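Local coordinates for solute Binding Protein, BlMnBP1 in complex with mannotrisoe (Bifidobacterium animalis subsp. lactis, PDB 6I5V), which binds mannotriose and probably delivers manno-oligosaccharides from beta-mannan to the ABC transporter that carries them into the cell, at residues S69-L74 with M85-D90; G130-I135 with G338-K343; A298-D303 with L361-P366. All coordinates share one frame; numbering follows the deposited sequence.

Contact 1 (S69-L74 with M85-D90); sequences SALTRL and MIPAVD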
ATOM      1  N   SER A  69      15.106   5.580  -3.845  1.00 35.35           N
ATOM      2  CA  SER A  69      16.006   6.419  -3.065  1.00 32.98           C
ATOM      3  C   SER A  69      16.098   5.963  -1.612  1.00 34.08           C
ATOM      4  O   SER A  69      17.164   6.039  -1.015  1.00 33.81           O
ATOM      5  CB  SER A  69      15.544   7.868  -3.123  1.00 36.96           C
ATOM      6  OG  SER A  69      14.161   7.940  -2.878  1.00 48.97           O
ATOM      7  N   ALA A  70      15.002   5.476  -1.025  1.00 32.72           N
ATOM      8  CA  ALA A  70      15.083   5.011   0.356  1.00 33.18           C
ATOM      9  C   ALA A  70      15.895   3.734   0.431  1.00 31.17           C
ATOM     10  O   ALA A  70      16.719   3.571   1.332  1.00 37.16           O
ATOM     11  CB  ALA A  70      13.678   4.784   0.957  1.00 35.75           C
ATOM     12  N   LEU A  71      15.708   2.841  -0.543  1.00 35.51           N
ATOM     13  CA  LEU A  71      16.479   1.604  -0.600  1.00 37.12           C
ATOM     14  C   LEU A  71      17.964   1.889  -0.800  1.00 36.41           C
ATOM     15  O   LEU A  71      18.805   1.335  -0.081  1.00 32.88           O
ATOM     16  CB  LEU A  71      15.974   0.709  -1.727  1.00 38.58           C
ATOM     17  CG  LEU A  71      16.641  -0.667  -1.796  1.00 39.17           C
ATOM     18  CD1 LEU A  71      16.277  -1.518  -0.554  1.00 39.05           C
ATOM     19  CD2 LEU A  71      16.299  -1.406  -3.065  1.00 51.06           C
ATOM     20  N   THR A  72      18.306   2.712  -1.804  1.00 34.51           N
ATOM     21  CA  THR A  72      19.704   3.118  -1.993  1.00 35.77           C
ATOM     22  C   THR A  72      20.305   3.646  -0.687  1.00 32.20           C
ATOM     23  O   THR A  72      21.372   3.207  -0.249  1.00 32.03           O
ATOM     24  CB  THR A  72      19.809   4.183  -3.101  1.00 30.78           C
ATOM     25  OG1 THR A  72      19.430   3.632  -4.358  1.00 30.59           O
ATOM     26  CG2 THR A  72      21.258   4.720  -3.257  1.00 31.12           C
ATOM     27  N   ARG A  73      19.654   4.632  -0.086  1.00 30.59           N
ATOM     28  CA  ARG A  73      20.077   5.113   1.215  1.00 33.21           C
ATOM     29  C   ARG A  73      20.219   3.987   2.229  1.00 37.11           C
ATOM     30  O   ARG A  73      21.182   3.943   3.014  1.00 37.81           O
ATOM     31  CB  ARG A  73      19.061   6.133   1.724  1.00 37.04           C
ATOM     32  CG  ARG A  73      19.669   7.070   2.715  1.00 51.75           C
ATOM     33  CD  ARG A  73      20.538   8.089   2.025  1.00 40.45           C
ATOM     34  NE  ARG A  73      19.719   9.250   1.769  1.00 53.16           N
ATOM     35  CZ  ARG A  73      19.396  10.138   2.694  1.00 46.09           C
ATOM     36  NH1 ARG A  73      19.855  10.008   3.944  1.00 47.02           N
ATOM     37  NH2 ARG A  73      18.614  11.151   2.364  1.00 47.14           N
ATOM     38  N   LEU A  74      19.273   3.072   2.250  1.00 30.13           N
ATOM     39  CA  LEU A  74      19.303   2.027   3.268  1.00 32.13           C
ATOM     40  C   LEU A  74      20.547   1.178   3.100  1.00 40.96           C
ATOM     41  O   LEU A  74      21.235   0.838   4.083  1.00 37.11           O
ATOM     42  CB  LEU A  74      18.032   1.169   3.170  1.00 35.64           C
ATOM     43  CG  LEU A  74      17.819   0.060   4.213  1.00 39.64           C
ATOM     44  CD1 LEU A  74      17.844   0.647   5.597  1.00 34.23           C
ATOM     45  CD2 LEU A  74      16.496  -0.662   3.953  1.00 41.37           C
ATOM     46  N   MET A  85      10.548   5.389   6.146  1.00 34.01           N
ATOM     47  CA  MET A  85       9.505   4.431   5.823  1.00 34.98           C
ATOM     48  C   MET A  85      10.184   3.256   5.142  1.00 29.29           C
ATOM     49  O   MET A  85      11.071   3.446   4.305  1.00 35.09           O
ATOM     50  CB  MET A  85       8.447   5.078   4.960  1.00 34.45           C
ATOM     51  CG  MET A  85       7.873   6.377   5.539  1.00 34.26           C
ATOM     52  SD  MET A  85       7.440   6.394   7.293  1.00 39.60           S
ATOM     53  CE  MET A  85       6.085   5.225   7.302  1.00 36.27           C
ATOM     54  N   ILE A  86       9.863   2.056   5.575  1.00 29.68           N
ATOM     55  CA  ILE A  86      10.709   0.916   5.202  1.00 30.44           C
ATOM     56  C   ILE A  86      10.456   0.557   3.742  1.00 33.26           C
ATOM     57  O   ILE A  86       9.301   0.286   3.378  1.00 35.41           O
ATOM     58  CB  ILE A  86      10.412  -0.287   6.090  1.00 40.99           C
ATOM     59  CG1 ILE A  86      10.781  -0.022   7.551  1.00 41.18           C
ATOM     60  CG2 ILE A  86      11.123  -1.529   5.521  1.00 33.25           C
ATOM     61  CD1 ILE A  86      10.179  -1.092   8.523  1.00 44.37           C
ATOM     62  N   PRO A  87      11.505   0.442   2.893  1.00 33.75           N
ATOM     63  CA  PRO A  87      11.290   0.154   1.464  1.00 34.59           C
ATOM     64  C   PRO A  87      11.233  -1.340   1.199  1.00 34.84           C
ATOM     65  O   PRO A  87      11.075  -2.111   2.142  1.00 37.83           O
ATOM     66  CB  PRO A  87      12.505   0.814   0.793  1.00 29.35           C
ATOM     67  CG  PRO A  87      13.609   0.810   1.867  1.00 29.49           C
ATOM     68  CD  PRO A  87      12.941   0.494   3.211  1.00 30.62           C
ATOM     69  N   ALA A  88      11.399  -1.775  -0.044  1.00 29.75           N
ATOM     70  CA  ALA A  88      11.260  -3.187  -0.377  1.00 29.32           C
ATOM     71  C   ALA A  88      12.553  -3.938  -0.122  1.00 37.46           C
ATOM     72  O   ALA A  88      13.389  -4.127  -1.007  1.00 38.22           O
ATOM     73  CB  ALA A  88      10.805  -3.347  -1.828  1.00 41.09           C
ATOM     74  N   VAL A  89      12.717  -4.385   1.117  1.00 45.48           N
ATOM     75  CA  VAL A  89      13.870  -5.179   1.519  1.00 37.20           C
ATOM     76  C   VAL A  89      13.345  -6.382   2.290  1.00 41.29           C
ATOM     77  O   VAL A  89      12.356  -6.273   3.020  1.00 42.34           O
ATOM     78  CB  VAL A  89      14.878  -4.335   2.333  1.00 44.63           C
ATOM     79  CG1 VAL A  89      14.279  -3.830   3.607  1.00 42.13           C
ATOM     80  CG2 VAL A  89      16.200  -5.123   2.617  1.00 44.37           C
ATOM     81  N   ASP A  90      13.955  -7.547   2.048  1.00 44.33           N
ATOM     82  CA  ASP A  90      13.527  -8.800   2.668  1.00 44.21           C
ATOM     83  C   ASP A  90      13.608  -8.714   4.192  1.00 44.77           C
ATOM     84  O   ASP A  90      14.577  -8.182   4.754  1.00 37.67           O
ATOM     85  CB  ASP A  90      14.401  -9.965   2.189  1.00 43.82           C
ATOM     86  CG  ASP A  90      14.092 -10.404   0.769  1.00 39.23           C
ATOM     87  OD1 ASP A  90      13.130  -9.914   0.183  1.00 39.65           O
ATOM     88  OD2 ASP A  90      14.791 -11.276   0.218  1.00 49.53           O
TER
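Leu74 N donates to Ala70 O at 2.8 Å, and this one turn of helix sets Ala70 and Leu74 on the same flank, where both meet Pro87. The helix, 66-76, is the connection of a beta-alpha-beta crossover: strands 56-62 and 83-85 both run parallel to strand 21-27, and the loop that follows strand 83-85 packs against the helix. What joins the two segments is apolar packing around the proline ring. Pro87 lays CB and CG against the helix backbone, with CG 3.8 Å from Leu71 N, and the small methyl of Ala70 lets the ring come this close, its CB lying 4.1 Å from Pro87 CG. At the CD-CG edge of the ring Leu74 comes in at a slant, CD2 being 3.8 Å from Pro87 CD. Its CG is anti to the backbone N (chi1 -176°), which carries the branch out from the helix to the ring, and Leu74 CD2 then meets Val89 CG1 at 3.9 Å. A long, branched leucine suits this place because one methyl serves both partners. Tyr97 of the helix 94-97 touches both Leu74 and Val89, and Phe98 also packs on Leu74, so aromatic side chains also border the cluster. At the strand end, Tyr66 OH is hydrogen-bonded to Met85 O and ties the first turn of the helix to the strand. Ala88 is the centre of an inverse gamma turn, closed by a weak bond from Val89 N to Pro87 O. The turn brings Val89 back toward the helix after the proline, and Leu71 finishes the contact there: its CD1 rests 3.9 Å from Ala88 O and 4.3 Å from Val89 CB.

Contact 2 (G130-I135 with G338-K343); sequences GVTAGI and GGIPIK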
ATOM      1  N   GLY A 130      -3.506   1.915   8.690  1.00 43.38           N
ATOM      2  CA  GLY A 130      -4.045   0.688   8.142  1.00 41.99           C
ATOM      3  C   GLY A 130      -5.003   0.970   6.999  1.00 46.92           C
ATOM      4  O   GLY A 130      -6.008   1.667   7.172  1.00 46.55           O
ATOM      5  N   VAL A 131      -4.717   0.382   5.843  1.00 34.89           N
ATOM      6  CA  VAL A 131      -5.415   0.723   4.613  1.00 39.89           C
ATOM      7  C   VAL A 131      -6.105  -0.507   4.024  1.00 35.94           C
ATOM      8  O   VAL A 131      -5.571  -1.620   4.026  1.00 35.73           O
ATOM      9  CB  VAL A 131      -4.450   1.360   3.588  1.00 37.27           C
ATOM     10  CG1 VAL A 131      -3.924   2.705   4.124  1.00 33.33           C
ATOM     11  CG2 VAL A 131      -3.272   0.412   3.283  1.00 36.80           C
ATOM     12  N   THR A 132      -7.286  -0.292   3.505  1.00 35.15           N
ATOM     13  CA  THR A 132      -8.099  -1.333   2.894  1.00 39.28           C
ATOM     14  C   THR A 132      -7.959  -1.251   1.380  1.00 33.77           C
ATOM     15  O   THR A 132      -7.838  -0.160   0.826  1.00 42.74           O
ATOM     16  CB  THR A 132      -9.547  -1.140   3.358  1.00 42.55           C
ATOM     17  OG1 THR A 132      -9.592  -1.256   4.798  1.00 48.97           O
ATOM     18  CG2 THR A 132     -10.481  -2.147   2.758  1.00 44.83           C
ATOM     19  N   ALA A 133      -7.970  -2.413   0.716  1.00 33.52           N
ATOM     20  CA  ALA A 133      -7.786  -2.524  -0.738  1.00 38.62           C
ATOM     21  C   ALA A 133      -9.111  -2.415  -1.490  1.00 31.28           C
ATOM     22  O   ALA A 133      -9.896  -3.369  -1.538  1.00 35.95           O
ATOM     23  CB  ALA A 133      -7.134  -3.858  -1.076  1.00 38.21           C
ATOM     24  N   GLY A 134      -9.352  -1.266  -2.093  1.00 37.61           N
ATOM     25  CA  GLY A 134     -10.575  -1.023  -2.836  1.00 33.67           C
ATOM     26  C   GLY A 134     -10.331  -0.184  -4.075  1.00 34.72           C
ATOM     27  O   GLY A 134      -9.242  -0.216  -4.654  1.00 34.28           O
ATOM     28  N   ILE A 135     -11.324   0.588  -4.499  1.00 35.85           N
ATOM     29  CA  ILE A 135     -11.174   1.418  -5.689  1.00 35.39           C
ATOM     30  C   ILE A 135     -11.781   2.776  -5.402  1.00 31.02           C
ATOM     31  O   ILE A 135     -12.893   2.856  -4.878  1.00 33.69           O
ATOM     32  CB  ILE A 135     -11.836   0.796  -6.927  1.00 33.10           C
ATOM     33  CG1 ILE A 135     -11.178  -0.526  -7.314  1.00 29.09           C
ATOM     34  CG2 ILE A 135     -11.767   1.766  -8.076  1.00 36.67           C
ATOM     35  CD1 ILE A 135     -11.945  -1.223  -8.553  1.00 30.52           C
ATOM     36  N   GLY A 338      -7.073   8.954   6.099  1.00 51.87           N
ATOM     37  CA  GLY A 338      -8.095   8.128   5.486  1.00 51.10           C
ATOM     38  C   GLY A 338      -8.014   6.657   5.763  1.00 48.12           C
ATOM     39  O   GLY A 338      -8.532   5.864   4.978  1.00 41.71           O
ATOM     40  N   GLY A 339      -7.396   6.260   6.865  1.00 48.95           N
ATOM     41  CA  GLY A 339      -7.331   4.849   7.173  1.00 53.16           C
ATOM     42  C   GLY A 339      -7.580   4.518   8.626  1.00 51.68           C
ATOM     43  O   GLY A 339      -8.201   5.281   9.372  1.00 50.77           O
ATOM     44  N   ILE A 340      -7.089   3.355   9.026  1.00 50.70           N
ATOM     45  CA  ILE A 340      -7.365   2.770  10.332  1.00 52.29           C
ATOM     46  C   ILE A 340      -6.187   3.068  11.255  1.00 49.58           C
ATOM     47  O   ILE A 340      -5.061   2.624  10.967  1.00 48.02           O
ATOM     48  CB  ILE A 340      -7.585   1.256  10.210  1.00 50.95           C
ATOM     49  CG1 ILE A 340      -8.777   0.979   9.300  1.00 42.17           C
ATOM     50  CG2 ILE A 340      -7.731   0.644  11.583  1.00 56.14           C
ATOM     51  CD1 ILE A 340      -8.520  -0.113   8.314  1.00 49.17           C
ATOM     52  N   PRO A 341      -6.399   3.726  12.390  1.00 49.76           N
ATOM     53  CA  PRO A 341      -5.278   3.977  13.292  1.00 53.41           C
ATOM     54  C   PRO A 341      -4.718   2.674  13.825  1.00 54.73           C
ATOM     55  O   PRO A 341      -5.438   1.692  14.040  1.00 40.87           O
ATOM     56  CB  PRO A 341      -5.900   4.816  14.407  1.00 58.86           C
ATOM     57  CG  PRO A 341      -7.292   4.358  14.449  1.00 56.10           C
ATOM     58  CD  PRO A 341      -7.682   4.052  13.037  1.00 53.63           C
ATOM     59  N   ILE A 342      -3.411   2.698  14.069  1.00 48.97           N
ATOM     60  CA  ILE A 342      -2.648   1.491  14.359  1.00 51.17           C
ATOM     61  C   ILE A 342      -2.486   1.245  15.856  1.00 51.56           C
ATOM     62  O   ILE A 342      -2.082   0.133  16.248  1.00 40.07           O
ATOM     63  CB  ILE A 342      -1.282   1.588  13.638  1.00 42.12           C
ATOM     64  CG1 ILE A 342      -1.533   1.666  12.129  1.00 45.79           C
ATOM     65  CG2 ILE A 342      -0.319   0.424  13.983  1.00 43.12           C
ATOM     66  CD1 ILE A 342      -2.047   0.377  11.525  1.00 39.50           C
ATOM     67  N   LYS A 343      -2.772   2.235  16.701  1.00 48.36           N
ATOM     68  CA  LYS A 343      -2.797   1.997  18.140  1.00 57.78           C
ATOM     69  C   LYS A 343      -3.821   0.909  18.426  1.00 59.57           C
ATOM     70  O   LYS A 343      -4.933   0.949  17.897  1.00 53.39           O
ATOM     71  CB  LYS A 343      -3.124   3.291  18.894  1.00 59.44           C
ATOM     72  CG  LYS A 343      -3.531   3.135  20.389  1.00 76.70           C
ATOM     73  CD  LYS A 343      -3.046   4.331  21.278  1.00 86.04           C
ATOM     74  CE  LYS A 343      -3.968   4.633  22.483  1.00 93.30           C
ATOM     75  NZ  LYS A 343      -3.391   5.621  23.459  1.00 81.47           N
TER
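Gly130 and Ile340 are joined by a pair of backbone hydrogen bonds that make a single antiparallel bridge of the hydrogen-bonded kind. Ile340 N gives its hydrogen to Gly130 O at 2.7 Å, in the carbonyl plane and on a lone pair; the return bond, Gly130 N to Ile340 O, is 2.8 Å long, with the donor tilted 18° from the plane. Around this pair the contacts are van der Waals ones. Ile340 curls over the same carbonyl, its CD1 only 3.3 Å from Gly130 O, and Ile340 CD1 goes on to Thr132 OG1 at 3.8 Å. Ile342 lays CD1 3.5 Å from Gly130 N, so the two isoleucines pack on Gly130, Ile340 at its O and Ile342 at its N. The glycines have separate reasons. A CB on Gly339 would clash with Gly130 O, which already lies 3.4 Å from Gly339 CA, whereas one on Gly130 would merely be tight against Ile340 O. Gly338 owes its place to a positive phi, as the C-prime residue of the Schellman motif ending helix 333-336. Strand 122-132 passes on almost directly to strand 134-138 in a second sheet, a link between lobes consistent with the hinge of an extracellular solute-binding protein.

Contact 3 (A298-D303 with L361-P366); sequences ATIAGD and LITDAP. With BMA (beta-D-mannopyranose), chain B; BMA (beta-D-mannopyranose), chain C.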
ATOM      1  N   ALA A 298     -11.895  -7.739   1.261  1.00 34.11           N
ATOM      2  CA  ALA A 298     -10.892  -6.692   1.139  1.00 37.96           C
ATOM      3  C   ALA A 298      -9.849  -6.883   2.232  1.00 37.80           C
ATOM      4  O   ALA A 298     -10.178  -6.917   3.424  1.00 36.27           O
ATOM      5  CB  ALA A 298     -11.528  -5.305   1.242  1.00 36.21           C
ATOM      6  N   THR A 299      -8.604  -7.011   1.803  1.00 36.05           N
ATOM      7  CA  THR A 299      -7.446  -7.081   2.680  1.00 34.42           C
ATOM      8  C   THR A 299      -7.155  -5.741   3.354  1.00 43.24           C
ATOM      9  O   THR A 299      -7.050  -4.693   2.695  1.00 34.61           O
ATOM     10  CB  THR A 299      -6.232  -7.526   1.844  1.00 39.77           C
ATOM     11  OG1 THR A 299      -6.405  -8.900   1.466  1.00 45.07           O
ATOM     12  CG2 THR A 299      -4.892  -7.331   2.608  1.00 38.42           C
ATOM     13  N   ILE A 300      -6.984  -5.803   4.674  1.00 39.62           N
ATOM     14  CA  ILE A 300      -6.421  -4.717   5.475  1.00 37.38           C
ATOM     15  C   ILE A 300      -4.933  -4.964   5.639  1.00 36.77           C
ATOM     16  O   ILE A 300      -4.516  -6.068   5.987  1.00 39.32           O
ATOM     17  CB  ILE A 300      -7.105  -4.631   6.846  1.00 33.24           C
ATOM     18  CG1 ILE A 300      -8.525  -4.102   6.671  1.00 46.02           C
ATOM     19  CG2 ILE A 300      -6.323  -3.759   7.803  1.00 44.41           C
ATOM     20  CD1 ILE A 300      -9.414  -4.506   7.785  1.00 55.29           C
ATOM     21  N   ALA A 301      -4.132  -3.935   5.394  1.00 35.36           N
ATOM     22  CA  ALA A 301      -2.688  -4.039   5.520  1.00 36.55           C
ATOM     23  C   ALA A 301      -2.139  -2.671   5.883  1.00 28.73           C
ATOM     24  O   ALA A 301      -2.859  -1.665   5.906  1.00 34.26           O
ATOM     25  CB  ALA A 301      -2.045  -4.581   4.235  1.00 35.46           C
ATOM     26  N   GLY A 302      -0.843  -2.652   6.189  1.00 35.08           N
ATOM     27  CA  GLY A 302      -0.183  -1.416   6.518  1.00 35.68           C
ATOM     28  C   GLY A 302       0.140  -0.594   5.273  1.00 33.48           C
ATOM     29  O   GLY A 302       0.572  -1.108   4.247  1.00 29.19           O
ATOM     30  N   ASP A 303      -0.115   0.696   5.372  1.00 36.40           N
ATOM     31  CA  ASP A 303       0.622   1.652   4.559  1.00 32.54           C
ATOM     32  C   ASP A 303       2.077   1.675   5.047  1.00 39.33           C
ATOM     33  O   ASP A 303       2.458   0.953   5.978  1.00 34.53           O
ATOM     34  CB  ASP A 303      -0.037   3.020   4.663  1.00 33.05           C
ATOM     35  CG  ASP A 303       0.323   3.936   3.510  1.00 37.98           C
ATOM     36  OD1 ASP A 303       1.393   3.774   2.897  1.00 29.33           O
ATOM     37  OD2 ASP A 303      -0.497   4.824   3.224  1.00 48.09           O
ATOM     38  N   LEU A 361     -13.536  -8.291   5.860  1.00 35.41           N
ATOM     39  CA  LEU A 361     -12.206  -7.708   5.975  1.00 38.26           C
ATOM     40  C   LEU A 361     -11.264  -8.749   6.541  1.00 40.94           C
ATOM     41  O   LEU A 361     -11.486  -9.257   7.643  1.00 50.67           O
ATOM     42  CB  LEU A 361     -12.241  -6.485   6.880  1.00 42.01           C
ATOM     43  CG  LEU A 361     -13.109  -5.335   6.379  1.00 46.74           C
ATOM     44  CD1 LEU A 361     -13.234  -4.229   7.399  1.00 50.54           C
ATOM     45  CD2 LEU A 361     -12.568  -4.810   5.062  1.00 45.37           C
ATOM     46  N   ILE A 362     -10.232  -9.081   5.779  1.00 43.98           N
ATOM     47  CA  ILE A 362      -9.267 -10.086   6.190  1.00 44.29           C
ATOM     48  C   ILE A 362      -7.868  -9.494   6.140  1.00 39.28           C
ATOM     49  O   ILE A 362      -7.613  -8.480   5.485  1.00 37.11           O
ATOM     50  CB  ILE A 362      -9.367 -11.346   5.316  1.00 53.91           C
ATOM     51  CG1 ILE A 362      -9.197 -10.975   3.838  1.00 46.15           C
ATOM     52  CG2 ILE A 362     -10.733 -12.047   5.594  1.00 56.34           C
ATOM     53  CD1 ILE A 362      -9.573 -12.091   2.875  1.00 46.37           C
ATOM     54  N   THR A 363      -6.968 -10.121   6.905  1.00 44.33           N
ATOM     55  CA  THR A 363      -5.554  -9.778   6.926  1.00 41.63           C
ATOM     56  C   THR A 363      -4.718 -11.035   6.710  1.00 38.59           C
ATOM     57  O   THR A 363      -5.082 -12.116   7.168  1.00 37.08           O
ATOM     58  CB  THR A 363      -5.178  -9.113   8.232  1.00 50.41           C
ATOM     59  OG1 THR A 363      -5.183 -10.094   9.273  1.00 55.19           O
ATOM     60  CG2 THR A 363      -6.164  -8.006   8.554  1.00 48.10           C
ATOM     61  N   ASP A 364      -3.605 -10.897   5.988  1.00 40.85           N
ATOM     62  CA  ASP A 364      -2.798 -12.056   5.631  1.00 39.90           C
ATOM     63  C   ASP A 364      -2.295 -12.792   6.879  1.00 44.61           C
ATOM     64  O   ASP A 364      -1.813 -12.179   7.833  1.00 33.76           O
ATOM     65  CB  ASP A 364      -1.629 -11.605   4.772  1.00 40.27           C
ATOM     66  CG  ASP A 364      -2.046 -11.247   3.329  1.00 39.08           C
ATOM     67  OD1 ASP A 364      -3.176 -11.557   2.880  1.00 37.39           O
ATOM     68  OD2 ASP A 364      -1.219 -10.625   2.638  1.00 34.08           O
ATOM     69  N   ALA A 365      -2.425 -14.118   6.891  1.00 41.25           N
ATOM     70  CA  ALA A 365      -1.897 -14.841   8.046  1.00 42.56           C
ATOM     71  C   ALA A 365      -0.442 -15.224   7.828  1.00 36.85           C
ATOM     72  O   ALA A 365       0.036 -15.290   6.697  1.00 33.64           O
ATOM     73  CB  ALA A 365      -2.719 -16.107   8.316  1.00 43.74           C
ATOM     74  N   PRO A 366       0.285 -15.530   8.894  1.00 40.34           N
ATOM     75  CA  PRO A 366       1.697 -15.867   8.727  1.00 36.26           C
ATOM     76  C   PRO A 366       1.841 -17.212   8.060  1.00 32.76           C
ATOM     77  O   PRO A 366       0.956 -18.079   8.117  1.00 31.87           O
ATOM     78  CB  PRO A 366       2.235 -15.903  10.159  1.00 39.69           C
ATOM     79  CG  PRO A 366       1.130 -15.493  11.025  1.00 43.05           C
ATOM     80  CD  PRO A 366      -0.136 -15.721  10.279  1.00 34.43           C
TER
HETATM   81  C1  BMA B   3       1.867   2.592  -0.164  1.00 31.81           C
HETATM   82  C2  BMA B   3       0.714   1.700   0.338  1.00 33.65           C
HETATM   83  C3  BMA B   3       1.331   0.563   1.134  1.00 32.34           C
HETATM   84  C4  BMA B   3       2.436  -0.136   0.305  1.00 35.10           C
HETATM   85  C5  BMA B   3       3.432   0.908  -0.255  1.00 39.68           C
HETATM   86  C6  BMA B   3       4.534   0.304  -1.118  1.00 34.71           C
HETATM   87  O2  BMA B   3       0.015   1.109  -0.733  1.00 32.53           O
HETATM   88  O3  BMA B   3       0.347  -0.430   1.631  1.00 36.52           O
HETATM   89  O4  BMA B   3       3.164  -1.109   1.108  1.00 37.10           O
HETATM   90  O5  BMA B   3       2.695   1.844  -1.016  1.00 36.07           O
HETATM   91  O6  BMA B   3       3.954  -0.431  -2.163  1.00 41.25           O
HETATM   92  C1  BMA C   2       2.288   7.315  -2.447  1.00 31.97           C
HETATM   93  C2  BMA C   2       3.238   6.131  -2.847  1.00 32.69           C
HETATM   94  C3  BMA C   2       2.579   4.785  -2.525  1.00 36.61           C
HETATM   95  C4  BMA C   2       2.043   4.756  -1.040  1.00 35.99           C
HETATM   96  C5  BMA C   2       1.144   5.977  -0.784  1.00 33.12           C
HETATM   97  C6  BMA C   2       0.662   6.025   0.699  1.00 32.74           C
HETATM   98  O2  BMA C   2       4.474   6.175  -2.119  1.00 36.86           O
HETATM   99  O3  BMA C   2       3.470   3.663  -2.801  1.00 31.02           O
HETATM  100  O4  BMA C   2       1.236   3.626  -0.809  1.00 31.42           O
HETATM  101  O5  BMA C   2       1.823   7.225  -1.133  1.00 31.35           O
HETATM  102  O6  BMA C   2       1.777   6.129   1.585  1.00 29.51           O
HETATM  103  O   HOH W   1      -4.113 -10.336   0.682  1.00 33.57           O
HETATM  104  O   HOH W   2      -2.596  -8.331   5.507  1.00 39.07           O
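The side chain of Ile300 spans from Thr363 at its base to Leu361 at its tip. Ile300 CB lies 3.9 Å from Thr363 CG2; CG1, anti to the carbonyl carbon (chi1 -71°), passes Thr132 OG1; and Ile300 CD1 ends 3.6 Å from Leu361 CB, the two chains slanting across each other. The long arm of isoleucine suits the place, since CD1 must reach Leu361 while CB stays by Thr363. The backbones run parallel, with Ala298 and Leu361 on one face of the sheet and Thr299 and Ile362 on the other. Ile300 N donates to Ile362 O at 2.9 Å, nearly along the C=O axis, whereas Ile362 N reaches Ala298 O at 3.2 Å from 39° above the carbonyl plane. Water extends the link toward Asp364: one joins Thr299 OG1 to Asp364 OD1, another spans Ile300 O and Asp364 N. Further along, the strand reaches the sugar. Gly302 O accepts from O3 of the chain B mannose at 2.7 Å, and Asp303 OD1 accepts from O6 of the chain C mannose, also at 2.7 Å. A leucine in place of Asp303 would probably leave that O6 without its acceptor and weaken the hold on this mannose unit. Acceptors facing two sugars imply recognition through hydroxyl donors, a backbone oxygen serving one mannose and a carboxylate the other.

Overall arrangement
Strand 296-308 carries one side of contact 3 and neighbours contact 2, pairing antiparallel with strand 122-132 and parallel with 359-362. Contacts 2 and 3 have centres about 10 Å apart and touch directly: Val131 N probably hydrogen-bonds to Ala301 O at 2.8 Å. Contact 1, about 22 Å from either, centre to centre, is connected to that sheet through strand 83-85, which leads into its loop; Ile86 is joined to Ser305 by a backbone hydrogen bond. Its nearest atoms are about 6 Å from contact 3 and about 10 Å from contact 2. Contact 3 supplies Gly302 and Asp303 to the mannotriose pocket, while in contact 1 the side chain of Met85 is about 7 Å from a bound mannose.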